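Local coordinates for coatomer subunit delta (Saccharomyces cerevisiae, PDB 5FJZ), which forms part of the COPI vesicle coat, which probably carries dilysine-tagged proteins back from the Golgi to the ER, and interacts through this mu-homology domain with Dsl1, at residues Phe27-Thr32 with Tyr213-Tyr218. Sequence-based numbering, arbitrary orientation.
Sequences FSRDGT and YEDALY
Arg29 reaches out of a type I beta turn, Ser28 to Gly31, and lies over the ring of Tyr218, joining two loops of the beta-rich mu-homology domain: the turn between strands 15-27 and 33-46, and the short 3-10 segment 214-217 ahead of strand 220-229. The side chain runs extended from CG to NE (chi2 -172°, chi3 170°), which carries CG, CD and then the guanidinium across one face of Tyr218. Arg29 CD sits over the face of the Tyr218 ring, 3.8 Å from its centroid, in a CH-pi contact. Further on, the guanidinium stacks almost flat on the ring, planes 10° apart, an off-centre cation-pi pair in which Arg29 CZ comes 3.4 Å from Tyr218 CD2.

Past the ring, Asp215 meets the guanidinium edge. Arg29 NH1 gives a short salt-bridge hydrogen bond of 2.6 Å to Asp215 OD1, nearly in the guanidinium plane and close to the line of the C-O bond; NH2 adds a weak one to the same oxygen. Arg29 NE bonds to the backbone O of Gln270, the C-terminal residue, and Asp215 OD2 pairs with Arg91 of a second subunit, so the carboxylate bridges two arginines. Replacing Arg29 by alanine takes away the whole stacked arm, which would probably uncover this face of Tyr218 and leave Asp215 OD1 without its cationic mate.

The hydroxyl of Tyr218 bonds to Thr127 OG1, which also meets the Arg29 carbonyl. Overlapping the end of the beta turn, Asp30 forms an Asx turn: its OD1 takes Thr32 N at 3.0 Å and, from the same face of the carboxylate, Thr32 OG1 at 2.7 Å.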
ATOM      1  N   PHE A  27      20.456  -4.210 -11.438  1.00 13.90           N
ATOM      2  CA  PHE A  27      21.577  -4.486 -12.433  1.00 13.52           C
ATOM      3  C   PHE A  27      21.032  -4.340 -13.814  1.00 15.26           C
ATOM      4  O   PHE A  27      19.849  -4.566 -14.058  1.00 16.69           O
ATOM      5  CB  PHE A  27      22.164  -5.912 -12.287  1.00 13.30           C
ATOM      6  CG  PHE A  27      22.637  -6.239 -10.950  1.00 13.23           C
ATOM      7  CD1 PHE A  27      21.748  -6.631  -9.965  1.00 13.22           C
ATOM      8  CD2 PHE A  27      23.975  -6.146 -10.611  1.00 13.27           C
ATOM      9  CE1 PHE A  27      22.173  -6.944  -8.705  1.00 14.50           C
ATOM     10  CE2 PHE A  27      24.403  -6.457  -9.353  1.00 12.98           C
ATOM     11  CZ  PHE A  27      23.522  -6.823  -8.369  1.00 12.80           C
ATOM     12  N   SER A  28      21.831  -3.772 -14.752  1.00 18.10           N
ATOM     13  CA  SER A  28      21.532  -3.904 -16.105  1.00 20.08           C
ATOM     14  C   SER A  28      21.699  -5.376 -16.543  1.00 18.48           C
ATOM     15  O   SER A  28      22.316  -6.185 -15.861  1.00 17.10           O
ATOM     16  CB  SER A  28      22.432  -3.009 -16.939  1.00 25.11           C
ATOM     17  OG  SER A  28      22.058  -1.649 -16.765  1.00 38.05           O
ATOM     18  N   ARG A  29      21.210  -5.736 -17.724  1.00 20.39           N
ATOM     19  CA  ARG A  29      21.293  -7.171 -18.137  1.00 19.85           C
ATOM     20  C   ARG A  29      22.722  -7.629 -18.258  1.00 22.89           C
ATOM     21  O   ARG A  29      22.981  -8.801 -18.006  1.00 28.51           O
ATOM     22  CB  ARG A  29      20.646  -7.418 -19.494  1.00 21.11           C
ATOM     23  CG  ARG A  29      19.426  -6.627 -19.617  1.00 22.43           C
ATOM     24  CD  ARG A  29      18.619  -6.926 -20.798  1.00 20.93           C
ATOM     25  NE  ARG A  29      17.386  -6.238 -20.606  1.00 22.21           N
ATOM     26  CZ  ARG A  29      16.414  -6.207 -21.507  1.00 23.51           C
ATOM     27  NH1 ARG A  29      16.547  -6.818 -22.678  1.00 22.49           N
ATOM     28  NH2 ARG A  29      15.277  -5.601 -21.174  1.00 28.13           N
ATOM     29  N   ASP A  30      23.659  -6.727 -18.551  1.00 24.21           N
ATOM     30  CA  ASP A  30      25.064  -7.080 -18.642  1.00 25.51           C
ATOM     31  C   ASP A  30      25.807  -7.047 -17.318  1.00 23.27           C
ATOM     32  O   ASP A  30      26.985  -7.312 -17.284  1.00 22.78           O
ATOM     33  CB  ASP A  30      25.824  -6.235 -19.683  1.00 30.41           C
ATOM     34  CG  ASP A  30      26.138  -4.802 -19.186  1.00 32.12           C
ATOM     35  OD1 ASP A  30      25.648  -4.345 -18.134  1.00 25.33           O
ATOM     36  OD2 ASP A  30      26.870  -4.087 -19.872  1.00 33.36           O
ATOM     37  N   GLY A  31      25.088  -6.867 -16.211  1.00 22.06           N
ATOM     38  CA  GLY A  31      25.668  -6.920 -14.928  1.00 17.36           C
ATOM     39  C   GLY A  31      26.146  -5.567 -14.412  1.00 20.11           C
ATOM     40  O   GLY A  31      26.714  -5.519 -13.340  1.00 23.43           O
ATOM     41  N   THR A  32      25.966  -4.495 -15.156  1.00 17.92           N
ATOM     42  CA  THR A  32      26.397  -3.193 -14.605  1.00 17.83           C
ATOM     43  C   THR A  32      25.476  -2.814 -13.450  1.00 17.34           C
ATOM     44  O   THR A  32      24.253  -2.818 -13.643  1.00 19.83           O
ATOM     45  CB  THR A  32      26.269  -2.078 -15.651  1.00 18.12           C
ATOM     46  OG1 THR A  32      27.064  -2.429 -16.788  1.00 18.62           O
ATOM     47  CG2 THR A  32      26.775  -0.747 -15.097  1.00 20.75           C
ATOM     48  N   TYR A 213       9.403 -12.445 -26.745  1.00 30.15           N
ATOM     49  CA  TYR A 213      10.559 -11.648 -27.205  1.00 27.86           C
ATOM     50  C   TYR A 213      11.466 -11.493 -25.993  1.00 25.63           C
ATOM     51  O   TYR A 213      11.035 -11.707 -24.879  1.00 24.33           O
ATOM     52  CB  TYR A 213      10.175 -10.304 -27.814  1.00 30.23           C
ATOM     53  CG  TYR A 213       9.207  -9.532 -26.945  1.00 31.56           C
ATOM     54  CD1 TYR A 213       9.688  -8.667 -25.980  1.00 31.22           C
ATOM     55  CD2 TYR A 213       7.820  -9.682 -27.086  1.00 31.65           C
ATOM     56  CE1 TYR A 213       8.845  -7.989 -25.135  1.00 34.13           C
ATOM     57  CE2 TYR A 213       6.958  -8.994 -26.263  1.00 34.67           C
ATOM     58  CZ  TYR A 213       7.484  -8.136 -25.300  1.00 35.61           C
ATOM     59  OH  TYR A 213       6.679  -7.439 -24.501  1.00 36.85           O
ATOM     60  N   GLU A 214      12.754 -11.246 -26.266  1.00 27.06           N
ATOM     61  CA  GLU A 214      13.800 -11.172 -25.281  1.00 27.03           C
ATOM     62  C   GLU A 214      13.439 -10.267 -24.089  1.00 24.94           C
ATOM     63  O   GLU A 214      13.634 -10.661 -22.944  1.00 25.76           O
ATOM     64  CB  GLU A 214      15.079 -10.712 -25.955  1.00 28.84           C
ATOM     65  CG  GLU A 214      16.272 -10.725 -25.042  1.00 32.62           C
ATOM     66  CD  GLU A 214      17.581 -10.733 -25.804  1.00 36.28           C
ATOM     67  OE1 GLU A 214      17.654 -11.262 -26.930  1.00 34.77           O
ATOM     68  OE2 GLU A 214      18.550 -10.192 -25.279  1.00 39.57           O
ATOM     69  N   ASP A 215      12.887  -9.092 -24.358  1.00 28.02           N
ATOM     70  CA  ASP A 215      12.626  -8.087 -23.300  1.00 26.70           C
ATOM     71  C   ASP A 215      11.547  -8.563 -22.299  1.00 22.02           C
ATOM     72  O   ASP A 215      11.526  -8.072 -21.189  1.00 21.01           O
ATOM     73  CB  ASP A 215      12.250  -6.721 -23.831  1.00 29.15           C
ATOM     74  CG  ASP A 215      13.371  -6.013 -24.566  1.00 35.08           C
ATOM     75  OD1 ASP A 215      14.561  -6.210 -24.230  1.00 33.03           O
ATOM     76  OD2 ASP A 215      13.035  -5.258 -25.508  1.00 32.12           O
ATOM     77  N   ALA A 216      10.776  -9.581 -22.654  1.00 21.84           N
ATOM     78  CA  ALA A 216       9.751 -10.160 -21.821  1.00 21.88           C
ATOM     79  C   ALA A 216      10.313 -10.994 -20.699  1.00 22.26           C
ATOM     80  O   ALA A 216       9.635 -11.310 -19.708  1.00 21.90           O
ATOM     81  CB  ALA A 216       8.855 -11.064 -22.661  1.00 25.20           C
ATOM     82  N   LEU A 217      11.590 -11.358 -20.839  1.00 17.78           N
ATOM     83  CA  LEU A 217      12.233 -12.144 -19.826  1.00 19.11           C
ATOM     84  C   LEU A 217      12.629 -11.267 -18.636  1.00 17.26           C
ATOM     85  O   LEU A 217      13.143 -11.787 -17.661  1.00 16.84           O
ATOM     86  CB  LEU A 217      13.494 -12.815 -20.414  1.00 18.69           C
ATOM     87  CG  LEU A 217      13.386 -13.826 -21.541  1.00 18.91           C
ATOM     88  CD1 LEU A 217      14.804 -14.077 -22.105  1.00 21.41           C
ATOM     89  CD2 LEU A 217      12.815 -15.109 -21.027  1.00 18.36           C
ATOM     90  N   TYR A 218      12.490  -9.931 -18.747  1.00 16.96           N
ATOM     91  CA  TYR A 218      12.972  -9.026 -17.718  1.00 18.48           C
ATOM     92  C   TYR A 218      11.811  -8.192 -17.111  1.00 21.98           C
ATOM     93  O   TYR A 218      10.798  -8.011 -17.786  1.00 20.85           O
ATOM     94  CB  TYR A 218      14.025  -8.085 -18.309  1.00 18.93           C
ATOM     95  CG  TYR A 218      15.257  -8.792 -18.717  1.00 17.62           C
ATOM     96  CD1 TYR A 218      16.273  -9.042 -17.838  1.00 17.77           C
ATOM     97  CD2 TYR A 218      15.436  -9.164 -20.049  1.00 18.80           C
ATOM     98  CE1 TYR A 218      17.420  -9.749 -18.251  1.00 18.32           C
ATOM     99  CE2 TYR A 218      16.531  -9.895 -20.460  1.00 17.56           C
ATOM    100  CZ  TYR A 218      17.517 -10.180 -19.569  1.00 18.01           C
ATOM    101  OH  TYR A 218      18.637 -10.863 -20.001  1.00 15.39           O
TER